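Local atomic coordinates of sulfate transporter 4.1, chloroplastic (Arabidopsis thaliana, PDB entry 7LHV), a protein that cotransports sulfate with protons across the membrane as a member of the SLC26/SulP family and may help regulate sulfate assimilation. Residues A[174-179]-A[324-329]; A[179-184]-A[331-336]; A[504-509]-A[520-525]. All blocks are in the same frame, centred on the assembly; numbering follows the deposited sequence.

Contacts 1 and 2 adjoin, with centres about 8 Å apart, and both use helix 173-194 of the transmembrane part: I179 belongs to both, and L177 CD2 touches L333 CD1 at 3.7 Å. Contact 1 joins the start of that helix to the loop leading into helix 330-358, is only partly buried, and mixes a serine-carboxylate bond with a long salt bridge and apolar touches at its margins. Contact 2, deeper, is a buried leucine interface between the two helices. Contact 3 lies apart, its centre about 62 Å from that of contact 2, and closes a loop of the STAS region through aromatic packing and an arginine among polar and apolar neighbours, partly buried.

Contact 1 (A[174-179]-A[324-329]); sequences HIELAI and PRSFDH
The carboxylate of E176 and the guanidinium of R325 meet with their planes 56° apart, E176 OE2 lying 3.7 Å from R325 NH2. The oxygen stands well out of the guanidinium plane and no N-H points at it, so this long salt bridge rests on charge alone; R325, bent at chi2 and chi3, brings only NH2 near. The other flat group, the H329 ring, is approached obliquely by L177 CD2, which lies nearer to H329 CB, at 3.7 Å. Between these two pairs S326 OG donates a hydrogen bond to E176 OE1, modelled at 2.5 Å, a length not to be taken literally at this resolution. E176, CG beside its backbone N (chi1 -62°) and extended beyond, carries the carboxylate out to the loop, where OE1 meets the serine and OE2 faces the arginine. I179 CG2 adds a looser apolar touch on P324 CG, at 4.3 Å. The contact thus ties the first turns of helix 173-194 to the loop that enters helix 330-358. Helix 153-166 flanks it through L163, which touches L177, and I166, which touches both L177 and H329; F327 of the loop packs farther along helix 173-194, on L180 and L183.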
loop_
_atom_site.group_PDB
_atom_site.type_symbol
_atom_site.label_atom_id
_atom_site.label_comp_id
_atom_site.label_asym_id
_atom_site.label_seq_id
_atom_site.Cartn_x
_atom_site.Cartn_y
_atom_site.Cartn_z
ATOM N N HIS A 174 5.365 32.259 12.277
ATOM C CA HIS A 174 4.199 31.386 12.367
ATOM C C HIS A 174 3.143 31.768 11.340
ATOM O O HIS A 174 2.559 30.899 10.682
ATOM C CB HIS A 174 3.599 31.449 13.771
ATOM C CG HIS A 174 4.213 30.492 14.741
ATOM N ND1 HIS A 174 3.578 29.341 15.151
ATOM C CD2 HIS A 174 5.398 30.521 15.395
ATOM C CE1 HIS A 174 4.348 28.697 16.010
ATOM N NE2 HIS A 174 5.459 29.392 16.175
ATOM N N ILE A 175 2.884 33.067 11.190
ATOM C CA ILE A 175 1.843 33.525 10.275
ATOM C C ILE A 175 2.209 33.186 8.835
ATOM O O ILE A 175 1.393 32.647 8.076
ATOM C CB ILE A 175 1.611 35.034 10.458
ATOM C CG1 ILE A 175 0.969 35.305 11.819
ATOM C CG2 ILE A 175 0.770 35.583 9.326
ATOM C CD1 ILE A 175 1.168 36.715 12.311
ATOM N N GLU A 176 3.443 33.507 8.437
ATOM C CA GLU A 176 3.875 33.222 7.074
ATOM C C GLU A 176 3.896 31.724 6.809
ATOM O O GLU A 176 3.535 31.275 5.716
ATOM C CB GLU A 176 5.251 33.833 6.817
ATOM C CG GLU A 176 5.289 35.344 6.941
ATOM C CD GLU A 176 6.660 35.914 6.642
ATOM O OE1 GLU A 176 7.570 35.128 6.307
ATOM O OE2 GLU A 176 6.826 37.148 6.736
ATOM N N LEU A 177 4.316 30.935 7.798
ATOM C CA LEU A 177 4.320 29.488 7.635
ATOM C C LEU A 177 2.909 28.944 7.477
ATOM O O LEU A 177 2.673 28.051 6.659
ATOM C CB LEU A 177 5.027 28.830 8.817
ATOM C CG LEU A 177 6.553 28.813 8.748
ATOM C CD1 LEU A 177 7.135 28.349 10.069
ATOM C CD2 LEU A 177 7.013 27.920 7.616
ATOM N N ALA A 178 1.952 29.468 8.247
ATOM C CA ALA A 178 0.569 29.017 8.116
ATOM C C ALA A 178 -0.011 29.382 6.754
ATOM O O ALA A 178 -0.711 28.572 6.130
ATOM C CB ALA A 178 -0.284 29.605 9.237
ATOM N N ILE A 179 0.269 30.594 6.272
ATOM C CA ILE A 179 -0.237 31.007 4.965
ATOM C C ILE A 179 0.383 30.163 3.855
ATOM O O ILE A 179 -0.306 29.734 2.916
ATOM C CB ILE A 179 0.015 32.509 4.755
ATOM C CG1 ILE A 179 -0.792 33.321 5.765
ATOM C CG2 ILE A 179 -0.346 32.916 3.347
ATOM C CD1 ILE A 179 -0.354 34.757 5.875
ATOM N N PRO A 324 2.916 34.831 -0.484
ATOM C CA PRO A 324 3.780 34.307 0.582
ATOM C C PRO A 324 5.243 34.639 0.324
ATOM O O PRO A 324 5.700 34.693 -0.819
ATOM C CB PRO A 324 3.529 32.796 0.530
ATOM C CG PRO A 324 2.185 32.657 -0.120
ATOM C CD PRO A 324 2.107 33.775 -1.113
ATOM N N ARG A 325 5.982 34.866 1.411
ATOM C CA ARG A 325 7.388 35.236 1.323
ATOM C C ARG A 325 8.334 34.218 1.945
ATOM O O ARG A 325 9.548 34.450 1.946
ATOM C CB ARG A 325 7.630 36.598 1.987
ATOM C CG ARG A 325 7.394 37.796 1.088
ATOM C CD ARG A 325 5.969 38.295 1.205
ATOM N NE ARG A 325 5.596 38.538 2.594
ATOM C CZ ARG A 325 5.856 39.658 3.255
ATOM N NH1 ARG A 325 6.490 40.669 2.681
ATOM N NH2 ARG A 325 5.469 39.769 4.523
ATOM N N SER A 326 7.828 33.106 2.467
ATOM C CA SER A 326 8.646 32.132 3.179
ATOM C C SER A 326 8.698 30.803 2.437
ATOM O O SER A 326 8.565 29.734 3.035
ATOM C CB SER A 326 8.138 31.928 4.603
ATOM O OG SER A 326 8.539 32.995 5.443
ATOM N N PHE A 327 8.911 30.857 1.120
ATOM C CA PHE A 327 9.006 29.632 0.332
ATOM C C PHE A 327 10.198 28.774 0.739
ATOM O O PHE A 327 10.243 27.591 0.385
ATOM C CB PHE A 327 9.094 29.974 -1.155
ATOM C CG PHE A 327 7.761 30.123 -1.820
ATOM C CD1 PHE A 327 7.085 29.015 -2.299
ATOM C CD2 PHE A 327 7.180 31.369 -1.967
ATOM C CE1 PHE A 327 5.859 29.149 -2.912
ATOM C CE2 PHE A 327 5.954 31.510 -2.581
ATOM C CZ PHE A 327 5.291 30.398 -3.054
ATOM N N ASP A 328 11.156 29.342 1.477
ATOM C CA ASP A 328 12.365 28.612 1.843
ATOM C C ASP A 328 12.056 27.404 2.718
ATOM O O ASP A 328 12.795 26.412 2.688
ATOM C CB ASP A 328 13.339 29.547 2.557
ATOM C CG ASP A 328 13.917 30.603 1.631
ATOM O OD1 ASP A 328 14.038 30.326 0.418
ATOM O OD2 ASP A 328 14.249 31.707 2.117
ATOM N N HIS A 329 10.978 27.463 3.496
ATOM C CA HIS A 329 10.560 26.346 4.331
ATOM C C HIS A 329 9.565 25.435 3.634
ATOM O O HIS A 329 9.083 24.481 4.252
ATOM C CB HIS A 329 9.944 26.855 5.637
ATOM C CG HIS A 329 10.885 27.645 6.490
ATOM N ND1 HIS A 329 11.667 27.071 7.467
ATOM C CD2 HIS A 329 11.152 28.970 6.524
ATOM C CE1 HIS A 329 12.386 28.008 8.060
ATOM N NE2 HIS A 329 12.090 29.169 7.506
#

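Contact 2 (A[179-184]-A[331-336]); sequences ILLALL and KTLLPT
L180 and L333 reach each other through unlike torsions: L180 holds CG anti to the backbone N (chi1 174°), whereas L333 keeps CG beside its own N (chi1 -68°), anti to the carbonyl carbon. Their branches cross obliquely, and L180 CD2 comes to 3.6 Å from L333 CD1. This is helix-helix packing within the SLC26 transmembrane domain, between helices 173-194 and 330-358, whose short segments incline at 62° and approach to 9.8 Å between axes. L333 is the central side chain. Its CB points toward the partner helix, and three leucines of that helix gather round it: L180 at CD1, L181 against CB and CD2, and L184 at CB. L184 sends CD1 across at nearly a right angle, to 3.7 Å from L333 CB. L181 CD1 is turned to L333 CB, at 3.9 Å, and also lies against the L333 carbonyl oxygen. That oxygen is a hydrogen-bond acceptor for S337 OG one turn on. The helix is kinked here: P335 has no N-H to give, and the N of T336 makes no bond to the preceding turn. P335 itself lines the pocket of a bound sphingosine phosphate, so the helix presents leucine to helix 173-194 at one residue and proline to a lipid two residues later. Helix 153-166 completes the apolar surroundings: V159 touches L181, I166 touches L333, and A162 touches T336. On the T336 side the packing ends in a methyl contact made at about a right angle, with L181 CD2 3.9 Å from T336 CG2.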
loop_
_atom_site.group_PDB
_atom_site.type_symbol
_atom_site.label_atom_id
_atom_site.label_comp_id
_atom_site.label_asym_id
_atom_site.label_seq_id
_atom_site.Cartn_x
_atom_site.Cartn_y
_atom_site.Cartn_z
ATOM N N ILE A 179 0.269 30.594 6.272
ATOM C CA ILE A 179 -0.237 31.007 4.965
ATOM C C ILE A 179 0.383 30.163 3.855
ATOM O O ILE A 179 -0.306 29.734 2.916
ATOM C CB ILE A 179 0.015 32.509 4.755
ATOM C CG1 ILE A 179 -0.792 33.321 5.765
ATOM C CG2 ILE A 179 -0.346 32.916 3.347
ATOM C CD1 ILE A 179 -0.354 34.757 5.875
ATOM N N LEU A 180 1.690 29.906 3.941
ATOM C CA LEU A 180 2.336 29.042 2.960
ATOM C C LEU A 180 1.782 27.627 3.022
ATOM O O LEU A 180 1.626 26.967 1.988
ATOM C CB LEU A 180 3.847 29.034 3.184
ATOM C CG LEU A 180 4.639 28.056 2.317
ATOM C CD1 LEU A 180 4.686 28.529 0.878
ATOM C CD2 LEU A 180 6.033 27.869 2.873
ATOM N N LEU A 181 1.488 27.136 4.227
ATOM C CA LEU A 181 0.886 25.819 4.365
ATOM C C LEU A 181 -0.475 25.774 3.694
ATOM O O LEU A 181 -0.824 24.783 3.045
ATOM C CB LEU A 181 0.772 25.454 5.844
ATOM C CG LEU A 181 0.446 24.004 6.177
ATOM C CD1 LEU A 181 1.470 23.090 5.561
ATOM C CD2 LEU A 181 0.416 23.817 7.677
ATOM N N ALA A 182 -1.258 26.843 3.836
ATOM C CA ALA A 182 -2.549 26.904 3.158
ATOM C C ALA A 182 -2.381 26.886 1.645
ATOM O O ALA A 182 -3.131 26.204 0.938
ATOM C CB ALA A 182 -3.315 28.147 3.601
ATOM N N LEU A 183 -1.401 27.633 1.130
ATOM C CA LEU A 183 -1.159 27.636 -0.314
ATOM C C LEU A 183 -0.747 26.258 -0.815
ATOM O O LEU A 183 -1.224 25.798 -1.860
ATOM C CB LEU A 183 -0.089 28.666 -0.667
ATOM C CG LEU A 183 0.341 28.686 -2.132
ATOM C CD1 LEU A 183 -0.805 29.130 -3.016
ATOM C CD2 LEU A 183 1.544 29.587 -2.321
ATOM N N LEU A 184 0.143 25.584 -0.084
ATOM C CA LEU A 184 0.574 24.250 -0.487
ATOM C C LEU A 184 -0.582 23.261 -0.434
ATOM O O LEU A 184 -0.718 22.408 -1.318
ATOM C CB LEU A 184 1.723 23.778 0.401
ATOM C CG LEU A 184 3.019 24.580 0.316
ATOM C CD1 LEU A 184 3.974 24.149 1.408
ATOM C CD2 LEU A 184 3.655 24.424 -1.049
ATOM N N LYS A 331 9.704 23.059 1.450
ATOM C CA LYS A 331 10.009 21.631 1.413
ATOM C C LYS A 331 9.777 20.964 2.762
ATOM O O LYS A 331 9.490 19.762 2.820
ATOM C CB LYS A 331 11.447 21.403 0.946
ATOM C CG LYS A 331 11.708 21.845 -0.485
ATOM C CD LYS A 331 13.170 21.681 -0.870
ATOM C CE LYS A 331 13.443 22.212 -2.271
ATOM N NZ LYS A 331 14.886 22.108 -2.635
ATOM N N THR A 332 9.896 21.716 3.852
ATOM C CA THR A 332 9.617 21.154 5.167
ATOM C C THR A 332 8.127 20.903 5.360
ATOM O O THR A 332 7.740 20.070 6.187
ATOM C CB THR A 332 10.149 22.096 6.246
ATOM O OG1 THR A 332 11.504 22.443 5.937
ATOM C CG2 THR A 332 10.112 21.436 7.616
ATOM N N LEU A 333 7.280 21.608 4.610
ATOM C CA LEU A 333 5.841 21.588 4.832
ATOM C C LEU A 333 5.088 20.612 3.936
ATOM O O LEU A 333 3.875 20.468 4.102
ATOM C CB LEU A 333 5.266 22.993 4.655
ATOM C CG LEU A 333 5.720 23.957 5.750
ATOM C CD1 LEU A 333 5.340 25.387 5.416
ATOM C CD2 LEU A 333 5.162 23.538 7.096
ATOM N N LEU A 334 5.755 19.949 2.992
ATOM C CA LEU A 334 5.070 18.921 2.209
ATOM C C LEU A 334 4.504 17.798 3.072
ATOM O O LEU A 334 3.349 17.399 2.836
ATOM C CB LEU A 334 6.003 18.366 1.125
ATOM C CG LEU A 334 6.159 19.114 -0.207
ATOM C CD1 LEU A 334 4.851 19.148 -0.971
ATOM C CD2 LEU A 334 6.701 20.509 -0.045
ATOM N N PRO A 335 5.225 17.236 4.053
ATOM C CA PRO A 335 4.620 16.153 4.848
ATOM C C PRO A 335 3.349 16.567 5.570
ATOM O O PRO A 335 2.447 15.738 5.736
ATOM C CB PRO A 335 5.739 15.768 5.829
ATOM C CG PRO A 335 6.673 16.928 5.832
ATOM C CD PRO A 335 6.625 17.464 4.444
ATOM N N THR A 336 3.253 17.822 6.016
ATOM C CA THR A 336 2.010 18.293 6.621
ATOM C C THR A 336 0.971 18.634 5.557
ATOM O O THR A 336 -0.200 18.263 5.686
ATOM C CB THR A 336 2.282 19.502 7.514
ATOM O OG1 THR A 336 3.165 19.121 8.574
ATOM C CG2 THR A 336 0.988 20.012 8.112
#

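Contact 3 (A[504-509]-A[520-525])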
loop_
_atom_site.group_PDB
_atom_site.type_symbol
_atom_site.label_atom_id
_atom_site.label_comp_id
_atom_site.label_asym_id
_atom_site.label_seq_id
_atom_site.Cartn_x
_atom_site.Cartn_y
_atom_site.Cartn_z
ATOM N N LEU A 504 -15.545 -27.116 -6.420
ATOM C CA LEU A 504 -16.931 -27.361 -6.790
ATOM C C LEU A 504 -17.260 -28.847 -6.755
ATOM O O LEU A 504 -16.405 -29.704 -6.986
ATOM C CB LEU A 504 -17.223 -26.809 -8.184
ATOM C CG LEU A 504 -17.437 -25.305 -8.302
ATOM C CD1 LEU A 504 -16.140 -24.594 -8.112
ATOM C CD2 LEU A 504 -18.013 -24.976 -9.662
ATOM N N GLY A 505 -18.521 -29.142 -6.467
ATOM C CA GLY A 505 -18.988 -30.509 -6.448
ATOM C C GLY A 505 -19.778 -30.843 -7.692
ATOM O O GLY A 505 -19.199 -31.040 -8.763
ATOM N N ARG A 506 -21.100 -30.902 -7.568
ATOM C CA ARG A 506 -21.939 -31.178 -8.724
ATOM C C ARG A 506 -21.800 -30.054 -9.742
ATOM O O ARG A 506 -21.502 -28.907 -9.396
ATOM C CB ARG A 506 -23.396 -31.347 -8.295
ATOM C CG ARG A 506 -24.337 -31.767 -9.409
ATOM C CD ARG A 506 -23.836 -33.008 -10.128
ATOM N NE ARG A 506 -24.833 -33.534 -11.052
ATOM C CZ ARG A 506 -24.707 -34.664 -11.731
ATOM N NH1 ARG A 506 -23.629 -35.421 -11.618
ATOM N NH2 ARG A 506 -25.690 -35.048 -12.540
ATOM N N LEU A 507 -22.010 -30.397 -11.013
ATOM C CA LEU A 507 -21.671 -29.486 -12.104
ATOM C C LEU A 507 -22.371 -28.138 -11.989
ATOM O O LEU A 507 -21.677 -27.107 -12.019
ATOM C CB LEU A 507 -21.976 -30.172 -13.438
ATOM C CG LEU A 507 -21.138 -31.423 -13.649
ATOM C CD1 LEU A 507 -21.549 -32.151 -14.917
ATOM C CD2 LEU A 507 -19.690 -31.027 -13.679
ATOM N N PRO A 508 -23.728 -28.051 -11.826
ATOM C CA PRO A 508 -24.361 -26.758 -11.534
ATOM C C PRO A 508 -24.332 -26.435 -10.044
ATOM O O PRO A 508 -25.334 -26.025 -9.458
ATOM C CB PRO A 508 -25.788 -26.957 -12.053
ATOM C CG PRO A 508 -26.054 -28.384 -11.797
ATOM C CD PRO A 508 -24.743 -29.115 -11.958
ATOM N N GLY A 509 -23.168 -26.624 -9.427
ATOM C CA GLY A 509 -23.035 -26.411 -8.002
ATOM C C GLY A 509 -22.007 -25.362 -7.648
ATOM O O GLY A 509 -21.538 -24.614 -8.511
ATOM N N PRO A 520 -27.257 -34.920 -5.046
ATOM C CA PRO A 520 -28.273 -35.311 -6.036
ATOM C C PRO A 520 -27.898 -36.583 -6.785
ATOM O O PRO A 520 -27.851 -36.597 -8.019
ATOM C CB PRO A 520 -28.333 -34.096 -6.970
ATOM C CG PRO A 520 -26.992 -33.469 -6.856
ATOM C CD PRO A 520 -26.543 -33.692 -5.435
ATOM N N GLU A 521 -27.602 -37.644 -6.025
ATOM C CA GLU A 521 -27.261 -38.981 -6.513
ATOM C C GLU A 521 -25.876 -39.015 -7.151
ATOM O O GLU A 521 -25.363 -40.093 -7.470
ATOM C CB GLU A 521 -28.313 -39.498 -7.500
ATOM C CG GLU A 521 -29.724 -39.560 -6.937
ATOM C CD GLU A 521 -30.771 -39.786 -8.013
ATOM O OE1 GLU A 521 -30.401 -39.823 -9.205
ATOM O OE2 GLU A 521 -31.961 -39.928 -7.664
ATOM N N ALA A 522 -25.262 -37.849 -7.329
ATOM C CA ALA A 522 -23.900 -37.757 -7.847
ATOM C C ALA A 522 -23.395 -36.355 -7.558
ATOM O O ALA A 522 -23.935 -35.387 -8.099
ATOM C CB ALA A 522 -23.853 -38.054 -9.347
ATOM N N TYR A 523 -22.372 -36.238 -6.714
ATOM C CA TYR A 523 -21.867 -34.927 -6.329
ATOM C C TYR A 523 -20.431 -34.700 -6.784
ATOM O O TYR A 523 -20.167 -33.731 -7.501
ATOM C CB TYR A 523 -21.996 -34.749 -4.814
ATOM C CG TYR A 523 -22.043 -33.305 -4.388
ATOM C CD1 TYR A 523 -23.042 -32.460 -4.846
ATOM C CD2 TYR A 523 -21.100 -32.790 -3.513
ATOM C CE1 TYR A 523 -23.093 -31.139 -4.455
ATOM C CE2 TYR A 523 -21.144 -31.473 -3.115
ATOM C CZ TYR A 523 -22.141 -30.652 -3.589
ATOM O OH TYR A 523 -22.185 -29.338 -3.193
ATOM N N THR A 524 -19.497 -35.564 -6.403
ATOM C CA THR A 524 -18.101 -35.409 -6.779
ATOM C C THR A 524 -17.627 -36.647 -7.524
ATOM O O THR A 524 -18.184 -37.739 -7.370
ATOM C CB THR A 524 -17.213 -35.159 -5.553
ATOM O OG1 THR A 524 -15.924 -34.705 -5.983
ATOM C CG2 THR A 524 -17.053 -36.429 -4.732
ATOM N N TYR A 525 -16.601 -36.463 -8.348
ATOM C CA TYR A 525 -16.058 -37.527 -9.178
ATOM C C TYR A 525 -14.640 -37.859 -8.738
ATOM O O TYR A 525 -13.842 -36.964 -8.451
ATOM C CB TYR A 525 -16.068 -37.130 -10.655
ATOM C CG TYR A 525 -17.434 -36.757 -11.175
ATOM C CD1 TYR A 525 -18.374 -37.736 -11.469
ATOM C CD2 TYR A 525 -17.787 -35.430 -11.376
ATOM C CE1 TYR A 525 -19.625 -37.402 -11.946
ATOM C CE2 TYR A 525 -19.036 -35.088 -11.852
ATOM C CZ TYR A 525 -19.951 -36.079 -12.136
ATOM O OH TYR A 525 -21.196 -35.745 -12.611
#
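R506 and Y523 are set with the peptide of the arginine over the tyrosine ring. One face of that ring carries G505 CA and R506 N, both displaced toward the rim. G505 CA makes a CH-pi contact, 4.2 Å from the ring centroid and 15° off the normal; G505 has no side chain, and the ring can lie directly against its backbone. R506 N sits 3.6 Å above the ring plane, while R506 CB packs on Y523 CD1 at 3.6 Å. The ring reaches back over the opposing segment although the Y523 CB points away from it: with CG anti to the backbone N (chi1 -157°), the ring folds over the turn. At its far end Y523 OH makes a weak hydrogen bond to I516 O, and the Y519 ring meets it with the two planes inclined.

R506 then runs along the other segment. Bent at chi2, its chain slides past P520 in the opposite direction, R506 CG standing 4.1 Å from P520 CG, and passes along the A522 carbonyl, CD nearest the oxygen, before R506 NH1 reaches A522 CB at 3.5 Å. The guanidinium ends near the Y525 hydroxyl. Its plane and the Y525 ring are inclined at 34°, and the approach is oblique; the geometry of NH1 and OH is too poor to count as a hydrogen bond. L507 CD1 touches the same hydroxyl loosely, and L507 and Y525 both rest on V639 of helix 635-643. Just beyond, an inverse gamma turn centred on P508 folds the chain back, G509 N making weak bonds to R506 O and L507 O. The arrangement pinches together the two ends of the long loop between strands 501-504 and 527-533, antiparallel neighbours in the mixed beta sheet of the STAS fold.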